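PDB 4L8N: PDZ domain protein from Parabacteroides distasonis, which is of unknown function but carries PDZ domains at both ends of a DUF4136 domain and binds magnesium ions. Local coordinates for residues P29-I34 and D49-I54; N308-S313 and V442-T447. All blocks are in the same frame, centred on the assembly; numbering follows the deposited sequence.

Contact 1 (P29-I34 and D49-I54); sequences PVIKSI and DVIEEI
With CG1 of I31 turned beside the backbone N (chi1 -44°) and CG1 of I51 set likewise, the two isoleucines send their CD1 methyls together, 3.9 Å apart, their side chains crossing at about a right angle. This is the closure of an N-terminal PDZ fold: strand 29-34, at one margin of the antiparallel sheet, curls over to meet strand 50-54 near the other. The strands run at 147°, and a single bridge pairs them. V30 and V50 face each other in that bridge, framed by I31 N to D49 O (2.9 Å) and I51 N to P29 O (2.9 Å). On the isoleucine side, the P29 ring rides on I51, CG meeting CB at 3.8 Å, while F14 of strand 8-18 touches both isoleucines. The side chain of D49 adds its CB, which meets CG1 of I31 where the two side chains cross at a slant; its carboxylate is gripped by N85 ND2 and K46 N. An alanine in place of I31 would probably open a gap beside I51 CD1 and uncover the D49 CB. The valines, on the reverse side of the bridge, meet through their methyls, V30 CG2 lying 3.8 Å from V50 CG2.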
loop_
_atom_site.group_PDB
_atom_site.type_symbol
_atom_site.label_atom_id
_atom_site.label_comp_id
_atom_site.label_asym_id
_atom_site.label_seq_id
_atom_site.Cartn_x
_atom_site.Cartn_y
_atom_site.Cartn_z
ATOM N N PRO A 29 -9.204 3.131 29.550
ATOM C CA PRO A 29 -8.528 1.846 29.300
ATOM C C PRO A 29 -9.370 0.932 28.395
ATOM O O PRO A 29 -10.578 0.807 28.597
ATOM C CB PRO A 29 -8.347 1.242 30.705
ATOM C CG PRO A 29 -8.811 2.281 31.672
ATOM C CD PRO A 29 -9.724 3.199 30.932
ATOM N N VAL A 30 -8.738 0.338 27.369
ATOM C CA VAL A 30 -9.347 -0.597 26.417
ATOM C C VAL A 30 -8.560 -1.891 26.533
ATOM O O VAL A 30 -7.341 -1.881 26.338
ATOM C CB VAL A 30 -9.412 -0.075 24.935
ATOM C CG1 VAL A 30 -9.770 -1.197 23.952
ATOM C CG2 VAL A 30 -10.389 1.089 24.795
ATOM N N ILE A 31 -9.256 -2.997 26.832
ATOM C CA ILE A 31 -8.668 -4.320 27.010
ATOM C C ILE A 31 -8.195 -4.876 25.674
ATOM O O ILE A 31 -8.994 -4.989 24.753
ATOM C CB ILE A 31 -9.689 -5.277 27.685
ATOM C CG1 ILE A 31 -10.451 -4.635 28.861
ATOM C CG2 ILE A 31 -9.106 -6.645 27.977
ATOM C CD1 ILE A 31 -9.780 -4.425 30.078
ATOM N N LYS A 32 -6.915 -5.295 25.609
ATOM C CA LYS A 32 -6.265 -5.853 24.424
ATOM C C LYS A 32 -6.246 -7.389 24.422
ATOM O O LYS A 32 -6.324 -8.016 23.350
ATOM C CB LYS A 32 -4.815 -5.362 24.346
ATOM C CG LYS A 32 -4.639 -3.904 23.962
ATOM C CD LYS A 32 -3.188 -3.624 23.575
ATOM C CE LYS A 32 -2.202 -3.730 24.721
ATOM N NZ LYS A 32 -0.810 -3.823 24.214
ATOM N N SER A 33 -6.015 -7.990 25.597
ATOM C CA SER A 33 -5.941 -9.439 25.715
ATOM C C SER A 33 -6.288 -9.872 27.109
ATOM O O SER A 33 -6.017 -9.153 28.062
ATOM C CB SER A 33 -4.552 -9.956 25.341
ATOM O OG SER A 33 -3.673 -9.804 26.443
ATOM N N ILE A 34 -6.859 -11.063 27.216
ATOM C CA ILE A 34 -7.259 -11.686 28.456
ATOM C C ILE A 34 -6.284 -12.808 28.735
ATOM O O ILE A 34 -5.937 -13.567 27.825
ATOM C CB ILE A 34 -8.743 -12.142 28.327
ATOM C CG1 ILE A 34 -9.680 -10.990 28.718
ATOM C CG2 ILE A 34 -9.067 -13.336 29.200
ATOM C CD1 ILE A 34 -9.956 -10.117 27.676
ATOM N N ASP A 49 -13.083 -4.478 25.483
ATOM C CA ASP A 49 -13.939 -3.909 26.518
ATOM C C ASP A 49 -13.346 -2.585 26.932
ATOM O O ASP A 49 -12.110 -2.449 26.939
ATOM C CB ASP A 49 -14.038 -4.839 27.756
ATOM C CG ASP A 49 -15.145 -5.872 27.737
ATOM O OD1 ASP A 49 -15.930 -5.880 26.767
ATOM O OD2 ASP A 49 -15.225 -6.681 28.698
ATOM N N VAL A 50 -14.224 -1.609 27.265
ATOM C CA VAL A 50 -13.830 -0.274 27.711
ATOM C C VAL A 50 -14.100 -0.142 29.207
ATOM O O VAL A 50 -15.242 -0.296 29.646
ATOM C CB VAL A 50 -14.534 0.837 26.905
ATOM C CG1 VAL A 50 -14.228 2.217 27.483
ATOM C CG2 VAL A 50 -14.133 0.780 25.439
ATOM N N ILE A 51 -13.045 0.139 29.988
ATOM C CA ILE A 51 -13.197 0.379 31.424
ATOM C C ILE A 51 -13.711 1.824 31.591
ATOM O O ILE A 51 -12.987 2.787 31.304
ATOM C CB ILE A 51 -11.914 0.110 32.243
ATOM C CG1 ILE A 51 -11.414 -1.346 32.058
ATOM C CG2 ILE A 51 -12.138 0.483 33.731
ATOM C CD1 ILE A 51 -10.121 -1.649 32.736
ATOM N N GLU A 52 -14.983 1.958 31.971
ATOM C CA GLU A 52 -15.624 3.258 32.142
ATOM C C GLU A 52 -15.372 3.807 33.543
ATOM O O GLU A 52 -15.081 4.995 33.693
ATOM C CB GLU A 52 -17.134 3.172 31.859
ATOM C CG GLU A 52 -17.479 2.842 30.414
ATOM C CD GLU A 52 -17.375 3.965 29.402
ATOM O OE1 GLU A 52 -17.192 5.135 29.811
ATOM O OE2 GLU A 52 -17.507 3.673 28.192
ATOM N N GLU A 53 -15.532 2.951 34.569
ATOM C CA GLU A 53 -15.334 3.307 35.973
ATOM C C GLU A 53 -14.581 2.207 36.687
ATOM O O GLU A 53 -14.697 1.031 36.329
ATOM C CB GLU A 53 -16.666 3.583 36.719
ATOM C CG GLU A 53 -17.712 4.433 36.003
ATOM C CD GLU A 53 -19.056 4.584 36.703
ATOM O OE1 GLU A 53 -19.284 3.911 37.739
ATOM O OE2 GLU A 53 -19.887 5.382 36.208
ATOM N N ILE A 54 -13.804 2.595 37.701
ATOM C CA ILE A 54 -13.072 1.682 38.580
ATOM C C ILE A 54 -13.615 1.927 39.991
ATOM O O ILE A 54 -13.619 3.064 40.463
ATOM C CB ILE A 54 -11.526 1.852 38.488
ATOM C CG1 ILE A 54 -11.031 1.749 37.023
ATOM C CG2 ILE A 54 -10.805 0.862 39.423
ATOM C CD1 ILE A 54 -9.590 2.272 36.741
#

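Contact 2 (N308-S313 and V442-T447); sequences NYTGIS and VIIRPT
Y309 and T447 form an antiparallel hydrogen-bonded pair, each backbone giving and taking one bond: Y309 N to T447 O at 2.8 Å, almost straight at 170°, and T447 N to Y309 O at 3.1 Å. The pairing is brief: the touching parts, 308 to 312 and 444 to 447, run 120° apart end to end, and the regular strand of 442-444 stops short of P446. Side chains then fill the angle between the chains. P446 wedges in beside the pair, its CB 3.3 Å from the Y309 carbonyl O and 3.7 Å from N308 CB, with its CG against the N308 amide. That amide is anchored from beyond the contact, ND2 bonding to Y413 O and N427 OD1. With CG anti to the backbone N (chi1 172°), the Y309 side chain runs beside that of T447 and points the same way, so that T447 OG1 lies at the ring's edge, in its plane, 3.4 Å from Y309 CD2. The tyrosine hydroxyl bonds D326 OD2, and R449 adds a cation-pi contact. Further along, T310 CG2 meets I444 CG2 at 3.9 Å, crossing it at about a right angle, while T310 OG1 bonds E107 OE2. I312 touches I444 more loosely, alongside F431. Here the antiparallel pairing of strands 298-309 and 438-456 in the mixed sheet reaches its end, at the junction with what is probably the C-terminal PDZ domain: the chain enters it after Y309 and leaves it through 442-447.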
loop_
_atom_site.group_PDB
_atom_site.type_symbol
_atom_site.label_atom_id
_atom_site.label_comp_id
_atom_site.label_asym_id
_atom_site.label_seq_id
_atom_site.Cartn_x
_atom_site.Cartn_y
_atom_site.Cartn_z
ATOM N N ASN A 308 1.352 -29.987 31.026
ATOM C CA ASN A 308 0.713 -30.807 32.068
ATOM C C ASN A 308 0.660 -29.957 33.325
ATOM O O ASN A 308 1.711 -29.512 33.820
ATOM C CB ASN A 308 1.472 -32.120 32.336
ATOM C CG ASN A 308 1.108 -33.311 31.484
ATOM O OD1 ASN A 308 0.036 -33.418 30.871
ATOM N ND2 ASN A 308 1.993 -34.276 31.487
ATOM N N TYR A 309 -0.567 -29.687 33.802
ATOM C CA TYR A 309 -0.835 -28.887 34.977
ATOM C C TYR A 309 -1.192 -29.753 36.194
ATOM O O TYR A 309 -2.104 -30.585 36.118
ATOM C CB TYR A 309 -1.974 -27.917 34.663
ATOM C CG TYR A 309 -2.487 -27.148 35.863
ATOM C CD1 TYR A 309 -1.773 -26.072 36.381
ATOM C CD2 TYR A 309 -3.697 -27.482 36.467
ATOM C CE1 TYR A 309 -2.240 -25.358 37.480
ATOM C CE2 TYR A 309 -4.183 -26.762 37.551
ATOM C CZ TYR A 309 -3.447 -25.703 38.059
ATOM O OH TYR A 309 -3.918 -24.972 39.121
ATOM N N THR A 310 -0.496 -29.515 37.322
ATOM C CA THR A 310 -0.731 -30.171 38.614
ATOM C C THR A 310 -1.175 -29.108 39.655
ATOM O O THR A 310 -1.944 -29.413 40.557
ATOM C CB THR A 310 0.497 -30.944 39.108
ATOM O OG1 THR A 310 1.482 -30.014 39.557
ATOM C CG2 THR A 310 1.073 -31.911 38.074
ATOM N N GLY A 311 -0.679 -27.884 39.523
ATOM C CA GLY A 311 -1.014 -26.791 40.425
ATOM C C GLY A 311 0.078 -26.438 41.406
ATOM O O GLY A 311 -0.127 -25.565 42.243
ATOM N N ILE A 312 1.243 -27.115 41.320
ATOM C CA ILE A 312 2.385 -26.901 42.219
ATOM C C ILE A 312 3.200 -25.691 41.748
ATOM O O ILE A 312 3.478 -25.538 40.552
ATOM C CB ILE A 312 3.296 -28.181 42.340
ATOM C CG1 ILE A 312 2.531 -29.401 42.891
ATOM C CG2 ILE A 312 4.565 -27.931 43.181
ATOM C CD1 ILE A 312 3.102 -30.790 42.435
ATOM N N SER A 313 3.586 -24.848 42.715
ATOM C CA SER A 313 4.491 -23.722 42.553
ATOM C C SER A 313 5.792 -24.077 43.312
ATOM O O SER A 313 5.729 -24.672 44.388
ATOM C CB SER A 313 3.840 -22.439 43.040
ATOM O OG SER A 313 2.801 -22.075 42.144
ATOM N N VAL A 442 2.508 -40.189 45.600
ATOM C CA VAL A 442 1.172 -39.949 45.081
ATOM C C VAL A 442 1.251 -39.877 43.547
ATOM O O VAL A 442 2.243 -39.401 42.994
ATOM C CB VAL A 442 0.477 -38.720 45.747
ATOM C CG1 VAL A 442 0.942 -37.391 45.165
ATOM C CG2 VAL A 442 -1.045 -38.840 45.691
ATOM N N ILE A 443 0.236 -40.424 42.874
ATOM C CA ILE A 443 0.180 -40.423 41.419
ATOM C C ILE A 443 -0.734 -39.291 41.015
ATOM O O ILE A 443 -1.913 -39.287 41.392
ATOM C CB ILE A 443 -0.253 -41.776 40.800
ATOM C CG1 ILE A 443 0.345 -43.016 41.510
ATOM C CG2 ILE A 443 -0.038 -41.784 39.311
ATOM C CD1 ILE A 443 1.886 -43.083 41.742
ATOM N N ILE A 444 -0.185 -38.307 40.285
ATOM C CA ILE A 444 -0.966 -37.155 39.881
ATOM C C ILE A 444 -1.258 -37.258 38.410
ATOM O O ILE A 444 -0.330 -37.237 37.609
ATOM C CB ILE A 444 -0.267 -35.812 40.252
ATOM C CG1 ILE A 444 -0.007 -35.713 41.777
ATOM C CG2 ILE A 444 -1.103 -34.629 39.754
ATOM C CD1 ILE A 444 0.710 -34.431 42.283
ATOM N N ARG A 445 -2.535 -37.401 38.041
ATOM C CA ARG A 445 -2.874 -37.345 36.635
ATOM C C ARG A 445 -3.109 -35.874 36.337
ATOM O O ARG A 445 -4.028 -35.274 36.905
ATOM C CB ARG A 445 -4.053 -38.216 36.209
ATOM C CG ARG A 445 -4.135 -38.204 34.681
ATOM C CD ARG A 445 -5.229 -39.065 34.124
ATOM N NE ARG A 445 -4.826 -40.455 33.988
ATOM C CZ ARG A 445 -4.293 -40.986 32.900
ATOM N NH1 ARG A 445 -4.082 -40.242 31.824
ATOM N NH2 ARG A 445 -3.978 -42.267 32.872
ATOM N N PRO A 446 -2.245 -35.237 35.528
ATOM C CA PRO A 446 -2.423 -33.815 35.287
ATOM C C PRO A 446 -3.551 -33.550 34.320
ATOM O O PRO A 446 -4.041 -34.455 33.615
ATOM C CB PRO A 446 -1.071 -33.389 34.685
ATOM C CG PRO A 446 -0.167 -34.568 34.807
ATOM C CD PRO A 446 -1.071 -35.742 34.795
ATOM N N THR A 447 -3.951 -32.285 34.288
ATOM C CA THR A 447 -4.917 -31.781 33.332
ATOM C C THR A 447 -4.090 -31.057 32.308
ATOM O O THR A 447 -2.993 -30.589 32.610
ATOM C CB THR A 447 -5.991 -30.937 33.998
ATOM O OG1 THR A 447 -5.386 -29.940 34.828
ATOM C CG2 THR A 447 -6.981 -31.784 34.784
#

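Contacts 1 and 2 follow one another in series along the chain, their centres 33 Å apart and their nearest atoms about 16 Å apart, so neither touches the other. Contact 1 closes a sheet within the N-terminal PDZ domain; contact 2 joins two strands of the mixed sheet that also contains strands of the DUF4136 region. A loose thread connects them: strand 438-456, which supplies 442-447, ends near contact 1, where E455 and the terminal carboxylate of K457 make long, weak ion pairs with K32. Both contacts lie away from the magnesium ligands E239 and D270.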